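Local atomic coordinates of glycerol uptake operon antiterminator-related protein (Thermotoga maritima, PDB entry 1VKF), a protein that is of unproven function but probably belongs with the glycerol-3-phosphate responsive antiterminators that regulate glycerol uptake genes. Residues A144-A155 with I167-S175; D41-L49 with L77-D85. All coordinates share one frame; numbering follows the deposited sequence. Where two conformers were deposited one is given.

Contact 1: A144-A155 with I167-S175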
ATOM      1  N   ALA A 144      -5.764   0.416 -14.355  1.00 10.73           N
ATOM      2  CA  ALA A 144      -5.070  -0.863 -14.555  1.00 11.13           C
ATOM      3  C   ALA A 144      -5.045  -1.236 -16.034  1.00 11.33           C
ATOM      4  O   ALA A 144      -4.050  -1.783 -16.524  1.00 14.10           O
ATOM      5  CB  ALA A 144      -5.746  -1.994 -13.782  1.00 11.23           C
ATOM      6  N   ARG A 145      -6.135  -0.973 -16.737  1.00 12.44           N
ATOM      7  CA  ARG A 145      -6.206  -1.284 -18.180  1.00 16.43           C
ATOM      8  C   ARG A 145      -5.166  -0.539 -19.001  1.00 17.25           C
ATOM      9  O   ARG A 145      -4.805  -0.991 -20.112  1.00 15.65           O
ATOM     10  CB  ARG A 145      -7.609  -0.978 -18.720  1.00 19.03           C
ATOM     11  CG  ARG A 145      -8.655  -2.017 -18.314  1.00 30.60           C
ATOM     12  CD  ARG A 145     -10.030  -1.858 -18.992  1.00 41.10           C
ATOM     13  NE  ARG A 145     -10.894  -0.840 -18.364  1.00 50.79           N
ATOM     14  CZ  ARG A 145     -11.834  -1.062 -17.425  1.00 51.22           C
ATOM     15  NH1 ARG A 145     -12.075  -2.280 -16.939  1.00 47.91           N
ATOM     16  NH2 ARG A 145     -12.546  -0.041 -16.963  1.00 46.85           N
ATOM     17  N   LYS A 146      -4.702   0.604 -18.493  1.00 15.49           N
ATOM     18  CA  LYS A 146      -3.693   1.420 -19.181  1.00 17.28           C
ATOM     19  C   LYS A 146      -2.254   1.029 -18.869  1.00 17.95           C
ATOM     20  O   LYS A 146      -1.333   1.490 -19.543  1.00 18.68           O
ATOM     21  CB  LYS A 146      -3.914   2.903 -18.869  1.00 17.80           C
ATOM     22  CG  LYS A 146      -5.341   3.396 -19.168  1.00 22.05           C
ATOM     23  CD  LYS A 146      -5.505   4.054 -20.522  1.00 28.34           C
ATOM     24  CE  LYS A 146      -6.965   4.543 -20.764  1.00 27.56           C
ATOM     25  NZ  LYS A 146      -7.063   5.973 -21.123  1.00 26.59           N
ATOM     26  N   ILE A 147      -2.055   0.204 -17.833  1.00 19.99           N
ATOM     27  CA  ILE A 147      -0.726  -0.252 -17.431  1.00 20.65           C
ATOM     28  C   ILE A 147      -0.678  -1.769 -17.312  1.00 21.88           C
ATOM     29  O   ILE A 147      -0.303  -2.307 -16.268  1.00 20.88           O
ATOM     30  CB  ILE A 147      -0.240   0.458 -16.146  1.00 21.53           C
ATOM     31  CG1 ILE A 147      -1.281   0.403 -15.003  1.00 14.25           C
ATOM     32  CG2 ILE A 147       0.113   1.915 -16.470  1.00 27.09           C
ATOM     33  CD1 ILE A 147      -0.808   1.053 -13.747  1.00 17.81           C
ATOM     34  N   PRO A 148      -1.020  -2.463 -18.395  1.00 23.19           N
ATOM     35  CA  PRO A 148      -1.009  -3.931 -18.386  1.00 24.48           C
ATOM     36  C   PRO A 148       0.400  -4.434 -18.061  1.00 23.27           C
ATOM     37  O   PRO A 148       1.398  -3.793 -18.410  1.00 25.82           O
ATOM     38  CB  PRO A 148      -1.444  -4.308 -19.814  1.00 24.55           C
ATOM     39  CG  PRO A 148      -1.263  -3.084 -20.632  1.00 25.37           C
ATOM     40  CD  PRO A 148      -1.391  -1.922 -19.721  1.00 23.88           C
ATOM     41  N   GLY A 149       0.482  -5.536 -17.344  1.00 24.34           N
ATOM     42  CA  GLY A 149       1.757  -6.009 -16.833  1.00 24.10           C
ATOM     43  C   GLY A 149       2.165  -5.459 -15.461  1.00 24.62           C
ATOM     44  O   GLY A 149       3.100  -5.968 -14.849  1.00 26.05           O
ATOM     45  N   ARG A 150       1.527  -4.405 -14.974  1.00 21.07           N
ATOM     46  CA  ARG A 150       1.892  -3.901 -13.655  1.00 21.21           C
ATOM     47  C   ARG A 150       0.819  -4.314 -12.678  1.00 18.37           C
ATOM     48  O   ARG A 150      -0.335  -4.487 -13.061  1.00 19.31           O
ATOM     49  CB  ARG A 150       2.131  -2.389 -13.674  1.00 19.97           C
ATOM     50  CG  ARG A 150       3.271  -2.037 -14.669  1.00 24.39           C
ATOM     51  CD  ARG A 150       3.507  -0.588 -14.854  1.00 21.21           C
ATOM     52  NE  ARG A 150       4.282  -0.356 -16.075  1.00 21.97           N
ATOM     53  CZ  ARG A 150       5.594  -0.158 -16.125  1.00 27.87           C
ATOM     54  NH1 ARG A 150       6.355  -0.191 -15.045  1.00 29.47           N
ATOM     55  NH2 ARG A 150       6.154   0.039 -17.304  1.00 33.24           N
ATOM     56  N   THR A 151       1.222  -4.519 -11.429  1.00 14.99           N
ATOM     57  CA  THR A 151       0.308  -4.892 -10.354  1.00 16.27           C
ATOM     58  C   THR A 151      -0.375  -3.659  -9.822  1.00 13.81           C
ATOM     59  O   THR A 151       0.298  -2.713  -9.426  1.00 14.48           O
ATOM     60  CB  THR A 151       1.089  -5.557  -9.241  1.00 17.11           C
ATOM     61  OG1 THR A 151       1.734  -6.718  -9.750  1.00 20.74           O
ATOM     62  CG2 THR A 151       0.160  -6.100  -8.177  1.00 17.88           C
ATOM     63  N   VAL A 152      -1.704  -3.643  -9.843  1.00 11.63           N
ATOM     64  CA  VAL A 152      -2.474  -2.564  -9.247  1.00 13.01           C
ATOM     65  C   VAL A 152      -3.212  -3.059  -7.986  1.00 10.33           C
ATOM     66  O   VAL A 152      -3.886  -4.089  -7.995  1.00 11.33           O
ATOM     67  CB  VAL A 152      -3.475  -1.949 -10.260  1.00 10.50           C
ATOM     68  CG1 VAL A 152      -4.364  -0.887  -9.579  1.00 13.26           C
ATOM     69  CG2 VAL A 152      -2.720  -1.360 -11.447  1.00 15.08           C
ATOM     70  N   ILE A 153      -3.046  -2.318  -6.899  1.00 10.12           N
ATOM     71  CA  ILE A 153      -3.831  -2.481  -5.701  1.00  7.94           C
ATOM     72  C   ILE A 153      -4.778  -1.310  -5.637  1.00 10.63           C
ATOM     73  O   ILE A 153      -4.364  -0.145  -5.710  1.00 10.66           O
ATOM     74  CB  ILE A 153      -2.917  -2.473  -4.481  1.00  7.19           C
ATOM     75  CG1 ILE A 153      -1.916  -3.604  -4.541  1.00 12.87           C
ATOM     76  CG2 ILE A 153      -3.765  -2.524  -3.176  1.00  8.12           C
ATOM     77  CD1 ILE A 153      -0.712  -3.384  -3.677  1.00 15.79           C
ATOM     78  N   ALA A 154      -6.056  -1.606  -5.511  1.00  8.22           N
ATOM     79  CA  ALA A 154      -7.055  -0.584  -5.364  1.00  7.28           C
ATOM     80  C   ALA A 154      -7.206  -0.214  -3.919  1.00 11.00           C
ATOM     81  O   ALA A 154      -7.156  -1.061  -3.060  1.00 10.54           O
ATOM     82  CB  ALA A 154      -8.365  -1.069  -5.897  1.00  9.19           C
ATOM     83  N   ALA A 155      -7.400   1.061  -3.649  1.00  7.48           N
ATOM     84  CA  ALA A 155      -7.743   1.469  -2.280  1.00  9.26           C
ATOM     85  C   ALA A 155      -8.578   2.711  -2.240  1.00 11.23           C
ATOM     86  O   ALA A 155      -8.395   3.633  -3.041  1.00 10.36           O
ATOM     87  CB  ALA A 155      -6.404   1.687  -1.470  1.00 10.45           C
ATOM     88  N   ILE A 167     -14.266  -4.810  -8.573  1.00 10.34           N
ATOM     89  CA  ILE A 167     -12.911  -4.242  -8.721  1.00  8.89           C
ATOM     90  C   ILE A 167     -11.871  -5.362  -8.877  1.00  7.94           C
ATOM     91  O   ILE A 167     -10.945  -5.269  -9.701  1.00 10.71           O
ATOM     92  CB  ILE A 167     -12.591  -3.318  -7.504  1.00  8.85           C
ATOM     93  CG1 ILE A 167     -13.344  -2.025  -7.640  1.00 10.98           C
ATOM     94  CG2 ILE A 167     -11.081  -3.097  -7.391  1.00 10.81           C
ATOM     95  CD1 ILE A 167     -13.341  -1.245  -6.381  1.00 10.68           C
ATOM     96  N   LEU A 168     -12.032  -6.445  -8.107  1.00  9.76           N
ATOM     97  CA  LEU A 168     -11.102  -7.590  -8.127  1.00 11.25           C
ATOM     98  C   LEU A 168     -11.086  -8.408  -9.431  1.00 11.84           C
ATOM     99  O   LEU A 168     -10.178  -9.217  -9.641  1.00 14.03           O
ATOM    100  CB  LEU A 168     -11.346  -8.485  -6.918  1.00 13.25           C
ATOM    101  CG  LEU A 168     -10.823  -7.889  -5.629  1.00 11.11           C
ATOM    102  CD1 LEU A 168     -11.370  -8.661  -4.383  1.00 15.89           C
ATOM    103  CD2 LEU A 168      -9.287  -7.800  -5.586  1.00 14.26           C
ATOM    104  N   LYS A 169     -12.034  -8.152 -10.333  1.00 11.14           N
ATOM    105  CA  LYS A 169     -11.995  -8.754 -11.673  1.00 13.59           C
ATOM    106  C   LYS A 169     -10.937  -8.119 -12.521  1.00 14.33           C
ATOM    107  O   LYS A 169     -10.520  -8.717 -13.479  1.00 16.15           O
ATOM    108  CB  LYS A 169     -13.350  -8.644 -12.349  1.00 13.40           C
ATOM    109  CG  LYS A 169     -14.381  -9.489 -11.639  1.00 24.22           C
ATOM    110  CD  LYS A 169     -15.707  -9.433 -12.346  1.00 27.75           C
ATOM    111  CE  LYS A 169     -16.648 -10.465 -11.794  1.00 30.33           C
ATOM    112  NZ  LYS A 169     -17.756 -10.698 -12.751  1.00 32.34           N
ATOM    113  N   HIS A 170     -10.498  -6.902 -12.155  1.00 12.72           N
ATOM    114  CA  HIS A 170      -9.613  -6.084 -13.007  1.00 13.41           C
ATOM    115  C   HIS A 170      -8.266  -5.707 -12.417  1.00 13.83           C
ATOM    116  O   HIS A 170      -7.380  -5.261 -13.165  1.00 15.12           O
ATOM    117  CB  HIS A 170     -10.314  -4.783 -13.380  1.00 12.90           C
ATOM    118  CG  HIS A 170     -11.708  -4.973 -13.859  1.00 20.88           C
ATOM    119  ND1 HIS A 170     -12.003  -5.615 -15.047  1.00 26.15           N
ATOM    120  CD2 HIS A 170     -12.896  -4.654 -13.294  1.00 21.42           C
ATOM    121  CE1 HIS A 170     -13.316  -5.673 -15.197  1.00 21.06           C
ATOM    122  NE2 HIS A 170     -13.883  -5.102 -14.148  1.00 24.37           N
ATOM    123  N   VAL A 171      -8.144  -5.813 -11.089  1.00 11.63           N
ATOM    124  CA  VAL A 171      -6.924  -5.432 -10.386  1.00 12.92           C
ATOM    125  C   VAL A 171      -6.551  -6.597  -9.453  1.00 14.41           C
ATOM    126  O   VAL A 171      -7.381  -7.445  -9.164  1.00 14.47           O
ATOM    127  CB  VAL A 171      -7.078  -4.091  -9.608  1.00 11.58           C
ATOM    128  CG1 VAL A 171      -7.630  -2.971 -10.511  1.00 16.15           C
ATOM    129  CG2 VAL A 171      -7.952  -4.240  -8.387  1.00 11.32           C
ATOM    130  N   SER A 172      -5.318  -6.620  -8.981  1.00 13.87           N
ATOM    131  CA  SER A 172      -4.831  -7.759  -8.216  1.00 14.43           C
ATOM    132  C   SER A 172      -5.422  -7.819  -6.834  1.00 12.64           C
ATOM    133  O   SER A 172      -5.762  -8.900  -6.365  1.00 12.00           O
ATOM    134  CB  SER A 172      -3.323  -7.711  -8.087  1.00 18.17           C
ATOM    135  OG  SER A 172      -2.754  -7.923  -9.354  1.00 20.03           O
ATOM    136  N   ALA A 173      -5.517  -6.662  -6.194  1.00  8.74           N
ATOM    137  CA  ALA A 173      -5.884  -6.614  -4.775  1.00  9.73           C
ATOM    138  C   ALA A 173      -6.575  -5.328  -4.385  1.00 10.59           C
ATOM    139  O   ALA A 173      -6.550  -4.359  -5.100  1.00 11.25           O
ATOM    140  CB  ALA A 173      -4.621  -6.787  -3.961  1.00  9.59           C
ATOM    141  N   ILE A 174      -7.190  -5.326  -3.212  1.00  8.59           N
ATOM    142  CA  ILE A 174      -7.741  -4.137  -2.593  1.00  9.15           C
ATOM    143  C   ILE A 174      -7.257  -4.017  -1.152  1.00 10.40           C
ATOM    144  O   ILE A 174      -7.356  -4.971  -0.402  1.00  9.20           O
ATOM    145  CB  ILE A 174      -9.297  -4.242  -2.509  1.00  8.65           C
ATOM    146  CG1 ILE A 174      -9.930  -4.304  -3.897  1.00 10.06           C
ATOM    147  CG2 ILE A 174      -9.852  -3.104  -1.693  1.00 12.17           C
ATOM    148  CD1 ILE A 174     -11.408  -4.693  -3.882  1.00  9.90           C
ATOM    149  N   SER A 175      -6.759  -2.850  -0.785  1.00  7.55           N
ATOM    150  CA  SER A 175      -6.389  -2.529   0.551  1.00  9.26           C
ATOM    151  C   SER A 175      -7.578  -1.879   1.231  1.00  8.64           C
ATOM    152  O   SER A 175      -8.112  -0.883   0.767  1.00 11.42           O
ATOM    153  CB  SER A 175      -5.173  -1.595   0.610  1.00 10.45           C
ATOM    154  OG  SER A 175      -4.993  -1.146   1.973  1.00 14.74           O
TER
HETATM  155  O   HOH W   1      -3.098  -5.784 -11.039  1.00 27.73           O
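Ile153 and Ala154 of strand 151-155 run parallel to Ala173 and Ile174 of strand 173-175, the short strand axes approaching to 4.4 Å at an angle of 38°. These neighbouring strands, joined through helix 161-167, form a beta-alpha-beta crossover of the TIM barrel. Ala154 sits at the middle of the pairing: its N donates to Ala173 O at 2.8 Å, and its O receives Ser175 N at 2.9 Å. Upstream, Ser172 N reaches Val152 O across 3.1 Å in a more bent bond.

On the helix-facing side, Val171 fills the angle between strand and helices with both methyls. CG1 lies anti to its own carbonyl carbon (chi1 -52°) and rests against both Ala144 CB and Val152 CG1, while CG2 faces Ala154 CB, which also meets Ile167 CG2 at 3.7 Å. Ala140 of helix 140-144 closes over the same cluster. Replacing Val171 with an alanine would probably open a gap beside Ala144 and Val152 and leave Ala154 CB less tightly covered.

On the barrel-interior side, Ile153 CG1 lies against Ala173 CB and its CG2 against Ser175 CB, and Ile18 of the next strand touches both Ile153 and Ala173. Ser175 OG binds a citrate molecule, probably from the crystallisation liquor.

At the outer rim, Arg145 NH1 stands over one face of the His170 imidazole, with the guanidinium and ring planes 78° apart; His170 NE2 is hydrogen-bonded to the carboxylate of Glu166. Where the strands splay apart, a water takes the N-H of Val152 and lies 2.7 Å from Ser172 OG.

Contact 2: D41-L49 with L77-D85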
ATOM      1  N   ASP A  41       4.154   5.814  14.486  1.00  8.89           N
ATOM      2  CA  ASP A  41       5.064   6.908  14.894  1.00  8.53           C
ATOM      3  C   ASP A  41       6.457   6.309  15.095  1.00  9.55           C
ATOM      4  O   ASP A  41       6.623   5.101  15.271  1.00  7.28           O
ATOM      5  CB  ASP A  41       4.529   7.731  16.077  1.00  9.52           C
ATOM      6  CG  ASP A  41       4.514   6.989  17.395  1.00 15.21           C
ATOM      7  OD1 ASP A  41       5.580   6.622  17.923  1.00 11.74           O
ATOM      8  OD2 ASP A  41       3.453   6.781  17.963  1.00 22.75           O
ATOM      9  N   ILE A  42       7.430   7.192  15.120  0.50  8.31           N
ATOM     10  CA  ILE A  42       8.799   6.785  15.105  0.50  8.94           C
ATOM     11  C   ILE A  42       9.223   6.068  16.395  0.50  8.29           C
ATOM     12  O   ILE A  42      10.112   5.208  16.357  0.50 10.48           O
ATOM     13  CB  ILE A  42       9.660   8.029  14.806  0.50 11.49           C
ATOM     14  CG1 ILE A  42      11.036   7.612  14.361  0.50  9.24           C
ATOM     15  CG2 ILE A  42       9.749   8.932  16.028  0.50  8.96           C
ATOM     16  CD1 ILE A  42      11.846   8.806  13.832  0.50  9.84           C
ATOM     17  N   LEU A  43       8.539   6.357  17.495  1.00  8.46           N
ATOM     18  CA  LEU A  43       8.888   5.814  18.804  1.00  6.40           C
ATOM     19  C   LEU A  43       8.330   4.407  18.873  1.00  6.38           C
ATOM     20  O   LEU A  43       8.862   3.608  19.634  1.00  9.21           O
ATOM     21  CB  LEU A  43       8.260   6.672  19.908  1.00  6.29           C
ATOM     22  CG  LEU A  43       8.757   8.155  19.926  1.00  7.81           C
ATOM     23  CD1 LEU A  43       8.006   9.022  20.968  1.00 14.09           C
ATOM     24  CD2 LEU A  43      10.181   8.105  20.261  1.00 16.95           C
ATOM     25  N   ASN A  44       7.224   4.168  18.197  1.00  6.84           N
ATOM     26  CA  ASN A  44       6.506   2.901  18.423  1.00 11.39           C
ATOM     27  C   ASN A  44       6.420   1.968  17.245  1.00  8.97           C
ATOM     28  O   ASN A  44       5.821   0.867  17.401  1.00 10.40           O
ATOM     29  CB  ASN A  44       5.109   3.178  18.947  1.00  6.90           C
ATOM     30  CG  ASN A  44       5.089   3.782  20.372  1.00 14.32           C
ATOM     31  OD1 ASN A  44       5.148   3.072  21.352  1.00 13.78           O
ATOM     32  ND2 ASN A  44       5.037   5.077  20.451  1.00  7.71           N
ATOM     33  N   LEU A  45       7.009   2.341  16.091  1.00  8.42           N
ATOM     34  CA  LEU A  45       6.829   1.603  14.869  1.00 10.47           C
ATOM     35  C   LEU A  45       7.360   0.173  15.052  1.00  8.25           C
ATOM     36  O   LEU A  45       6.732  -0.805  14.633  1.00  8.33           O
ATOM     37  CB  LEU A  45       7.578   2.274  13.742  1.00  8.64           C
ATOM     38  CG  LEU A  45       7.548   1.540  12.402  1.00  7.07           C
ATOM     39  CD1 LEU A  45       6.187   1.369  11.829  1.00  9.34           C
ATOM     40  CD2 LEU A  45       8.509   2.218  11.424  1.00 10.53           C
ATOM     41  N   LYS A  46       8.500   0.048  15.719  1.00  9.99           N
ATOM     42  CA  LYS A  46       9.094  -1.270  15.887  1.00 11.78           C
ATOM     43  C   LYS A  46       8.174  -2.201  16.700  1.00  8.42           C
ATOM     44  O   LYS A  46       8.071  -3.389  16.408  1.00  8.68           O
ATOM     45  CB  LYS A  46      10.461  -1.149  16.560  1.00 13.78           C
ATOM     46  CG  LYS A  46      11.223  -2.503  16.568  1.00 25.93           C
ATOM     47  CD  LYS A  46      12.549  -2.423  17.347  1.00 32.79           C
ATOM     48  CE  LYS A  46      13.441  -3.612  17.002  1.00 40.96           C
ATOM     49  NZ  LYS A  46      13.979  -3.511  15.611  1.00 40.93           N
ATOM     50  N   PHE A  47       7.487  -1.686  17.695  1.00  6.45           N
ATOM     51  CA  PHE A  47       6.593  -2.496  18.500  1.00 10.99           C
ATOM     52  C   PHE A  47       5.347  -2.883  17.712  1.00 11.61           C
ATOM     53  O   PHE A  47       4.848  -3.996  17.806  1.00  8.72           O
ATOM     54  CB  PHE A  47       6.147  -1.727  19.721  1.00 10.10           C
ATOM     55  CG  PHE A  47       7.280  -1.211  20.573  1.00 18.30           C
ATOM     56  CD1 PHE A  47       8.318  -2.045  20.973  1.00 29.31           C
ATOM     57  CD2 PHE A  47       7.281   0.113  21.014  1.00 23.45           C
ATOM     58  CE1 PHE A  47       9.356  -1.558  21.770  1.00 33.86           C
ATOM     59  CE2 PHE A  47       8.327   0.604  21.817  1.00 32.50           C
ATOM     60  CZ  PHE A  47       9.361  -0.231  22.177  1.00 30.73           C
ATOM     61  N   HIS A  48       4.842  -1.929  16.944  1.00 10.16           N
ATOM     62  CA  HIS A  48       3.708  -2.195  16.064  1.00  9.53           C
ATOM     63  C   HIS A  48       4.055  -3.295  15.080  1.00  6.73           C
ATOM     64  O   HIS A  48       3.259  -4.248  14.878  1.00  8.19           O
ATOM     65  CB  HIS A  48       3.261  -0.927  15.342  1.00 10.05           C
ATOM     66  CG  HIS A  48       2.703   0.120  16.254  1.00  8.68           C
ATOM     67  ND1 HIS A  48       2.569   1.439  15.856  1.00 11.12           N
ATOM     68  CD2 HIS A  48       2.219   0.056  17.521  1.00 10.60           C
ATOM     69  CE1 HIS A  48       2.028   2.138  16.839  1.00 15.55           C
ATOM     70  NE2 HIS A  48       1.798   1.324  17.859  1.00 12.87           N
ATOM     71  N   LEU A  49       5.219  -3.196  14.453  1.00  6.59           N
ATOM     72  CA  LEU A  49       5.647  -4.209  13.508  1.00  8.60           C
ATOM     73  C   LEU A  49       5.871  -5.594  14.131  1.00  9.30           C
ATOM     74  O   LEU A  49       5.511  -6.608  13.527  1.00  8.88           O
ATOM     75  CB  LEU A  49       6.900  -3.801  12.760  1.00  9.11           C
ATOM     76  CG  LEU A  49       6.641  -2.599  11.813  1.00 12.71           C
ATOM     77  CD1 LEU A  49       7.912  -1.996  11.312  1.00  8.88           C
ATOM     78  CD2 LEU A  49       5.828  -3.092  10.617  1.00 16.01           C
ATOM     79  N   LEU A  77      15.575   3.257   5.534  1.00  6.36           N
ATOM     80  CA  LEU A  77      16.398   2.301   6.288  1.00  6.16           C
ATOM     81  C   LEU A  77      15.918   2.157   7.734  1.00  2.93           C
ATOM     82  O   LEU A  77      15.973   1.046   8.259  1.00  6.63           O
ATOM     83  CB  LEU A  77      17.890   2.651   6.284  1.00  4.06           C
ATOM     84  CG  LEU A  77      18.492   2.535   4.892  1.00  7.13           C
ATOM     85  CD1 LEU A  77      19.934   3.021   4.905  1.00  7.76           C
ATOM     86  CD2 LEU A  77      18.344   1.119   4.354  1.00 14.36           C
ATOM     87  N   PHE A  78      15.381   3.215   8.389  1.00  8.38           N
ATOM     88  CA  PHE A  78      14.807   3.115   9.680  1.00 10.45           C
ATOM     89  C   PHE A  78      13.577   2.227   9.710  1.00  9.52           C
ATOM     90  O   PHE A  78      13.429   1.396  10.609  1.00  7.31           O
ATOM     91  CB  PHE A  78      14.419   4.530  10.167  1.00  5.85           C
ATOM     92  CG  PHE A  78      13.819   4.581  11.521  1.00  5.65           C
ATOM     93  CD1 PHE A  78      12.472   4.419  11.639  1.00 10.03           C
ATOM     94  CD2 PHE A  78      14.624   4.758  12.634  1.00  7.57           C
ATOM     95  CE1 PHE A  78      11.861   4.468  12.910  1.00  8.02           C
ATOM     96  CE2 PHE A  78      14.042   4.829  13.910  1.00 10.00           C
ATOM     97  CZ  PHE A  78      12.663   4.661  14.033  1.00 14.15           C
ATOM     98  N   VAL A  79      12.726   2.378   8.698  1.00  9.33           N
ATOM     99  CA  VAL A  79      11.530   1.589   8.615  1.00  7.76           C
ATOM    100  C   VAL A  79      11.931   0.090   8.360  1.00  6.00           C
ATOM    101  O   VAL A  79      11.315  -0.812   8.942  1.00  9.05           O
ATOM    102  CB  VAL A  79      10.588   2.161   7.507  1.00  7.13           C
ATOM    103  CG1 VAL A  79       9.452   1.212   7.262  1.00  8.78           C
ATOM    104  CG2 VAL A  79      10.085   3.524   7.962  1.00  9.57           C
ATOM    105  N   LYS A  80      12.941  -0.160   7.533  1.00  8.17           N
ATOM    106  CA  LYS A  80      13.441  -1.514   7.354  1.00 10.67           C
ATOM    107  C   LYS A  80      13.988  -2.109   8.661  1.00 11.97           C
ATOM    108  O   LYS A  80      13.621  -3.239   9.053  1.00 12.96           O
ATOM    109  CB  LYS A  80      14.485  -1.563   6.222  1.00 11.80           C
ATOM    110  CG  LYS A  80      14.975  -2.970   5.881  1.00 22.51           C
ATOM    111  CD  LYS A  80      13.903  -3.699   5.057  1.00 29.20           C
ATOM    112  CE  LYS A  80      14.376  -5.065   4.543  1.00 37.29           C
ATOM    113  NZ  LYS A  80      13.999  -6.131   5.510  1.00 34.68           N
ATOM    114  N   LYS A  81      14.782  -1.329   9.381  1.00 14.16           N
ATOM    115  CA  LYS A  81      15.315  -1.749  10.711  1.00 13.77           C
ATOM    116  C   LYS A  81      14.233  -2.051  11.723  1.00 12.57           C
ATOM    117  O   LYS A  81      14.362  -2.949  12.606  1.00 12.18           O
ATOM    118  CB  LYS A  81      16.222  -0.649  11.265  1.00 17.79           C
ATOM    119  CG  LYS A  81      17.611  -0.618  10.673  1.00 29.41           C
ATOM    120  CD  LYS A  81      18.690  -0.291  11.726  1.00 34.17           C
ATOM    121  CE  LYS A  81      20.077  -0.622  11.173  1.00 34.48           C
ATOM    122  NZ  LYS A  81      21.191  -0.032  11.976  1.00 43.75           N
ATOM    123  N   ALA A  82      13.135  -1.315  11.637  1.00  9.91           N
ATOM    124  CA  ALA A  82      12.027  -1.532  12.553  1.00  8.68           C
ATOM    125  C   ALA A  82      11.299  -2.833  12.301  1.00  9.32           C
ATOM    126  O   ALA A  82      10.540  -3.243  13.135  1.00 11.45           O
ATOM    127  CB  ALA A  82      11.035  -0.371  12.511  1.00  9.70           C
ATOM    128  N   GLY A  83      11.484  -3.416  11.110  1.00 11.68           N
ATOM    129  CA  GLY A  83      11.016  -4.763  10.759  1.00 13.27           C
ATOM    130  C   GLY A  83      10.009  -4.856   9.608  1.00 12.12           C
ATOM    131  O   GLY A  83       9.388  -5.904   9.379  1.00 11.56           O
ATOM    132  N   ALA A  84       9.874  -3.781   8.848  1.00  9.08           N
ATOM    133  CA  ALA A  84       8.913  -3.755   7.724  1.00  7.42           C
ATOM    134  C   ALA A  84       9.421  -4.599   6.583  1.00  7.87           C
ATOM    135  O   ALA A  84      10.613  -4.688   6.329  1.00 11.67           O
ATOM    136  CB  ALA A  84       8.668  -2.311   7.261  1.00 10.28           C
ATOM    137  N   ASP A  85       8.480  -5.210   5.875  1.00  6.46           N
ATOM    138  CA  ASP A  85       8.802  -5.911   4.671  1.00  7.99           C
ATOM    139  C   ASP A  85       8.940  -5.011   3.475  1.00  9.74           C
ATOM    140  O   ASP A  85       9.592  -5.364   2.474  1.00  9.50           O
ATOM    141  CB  ASP A  85       7.790  -7.016   4.405  1.00  9.32           C
ATOM    142  CG  ASP A  85       7.803  -8.054   5.488  1.00 16.71           C
ATOM    143  OD1 ASP A  85       8.890  -8.636   5.773  1.00 17.71           O
ATOM    144  OD2 ASP A  85       6.808  -8.251   6.210  1.00 14.70           O
TER
HETATM  145  O   HOH W   2       9.856  -5.129  14.852  1.00 32.80           O
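Leu45 extends toward helix 77-82 with CG anti to the backbone N (chi1 176°), whereas Leu49, one turn later, has CG anti to its carbonyl carbon (chi1 -67°); the two side chains thereby converge on Ala82. Leu45 CD2 packs 3.8 Å from Ala82 CB and also meets Val79 CG2, the Leu45 and Val79 side chains crossing at about a right angle. Leu49 CD1 touches the same Ala82 methyl at 3.7 Å and also lies against the backbone N and CB of Ala84.

The Phe78 ring turns to the residues preceding helix 45-49. Ile42 O is at the ring edge, in plane, 3.5 Å from Phe78 CZ, and in one of the two conformers modelled for Ile42 its CD1 lies over one face, offset toward the rim.

These are neighbouring outer helices of the TIM barrel, their short segments inclined at 44° with axes 9.4 Å apart. Val59 and Val61 of strand 58-62 lie beneath Leu49, joining the helix pair to the sheet. Helix 77-82 ends in a Schellman motif at Gly83, whose positive phi would bring a side chain up against the carbonyl O of Ala82.

Toward solvent, the aliphatic part of Lys46 runs beside Ala82, with CG 3.6 Å from Ala82 O. A water bridges the two backbones, donating to Lys46 O at 2.9 Å and to Ala82 O at 2.6 Å.

In the fold
The two contacts lie on opposite sides of the chain's centre, their own centres 28 Å apart and their nearest atoms about 12 Å apart. Contact 1 is the more buried and joins consecutive strands of one crossover, so backbone hydrogen bonds tie its strands together, with alanine, valine and isoleucine packing the outer face and Ser175 adding a polar group on the inner one. Contact 2 is partly buried and belongs to the outer layer, where successive helices meet through leucine, valine and alanine side chains and one water joins the two backbones. Different elements are held in each case, 151-155 with 173-175 against 45-49 with 77-82, yet both couple neighbours around the same barrel.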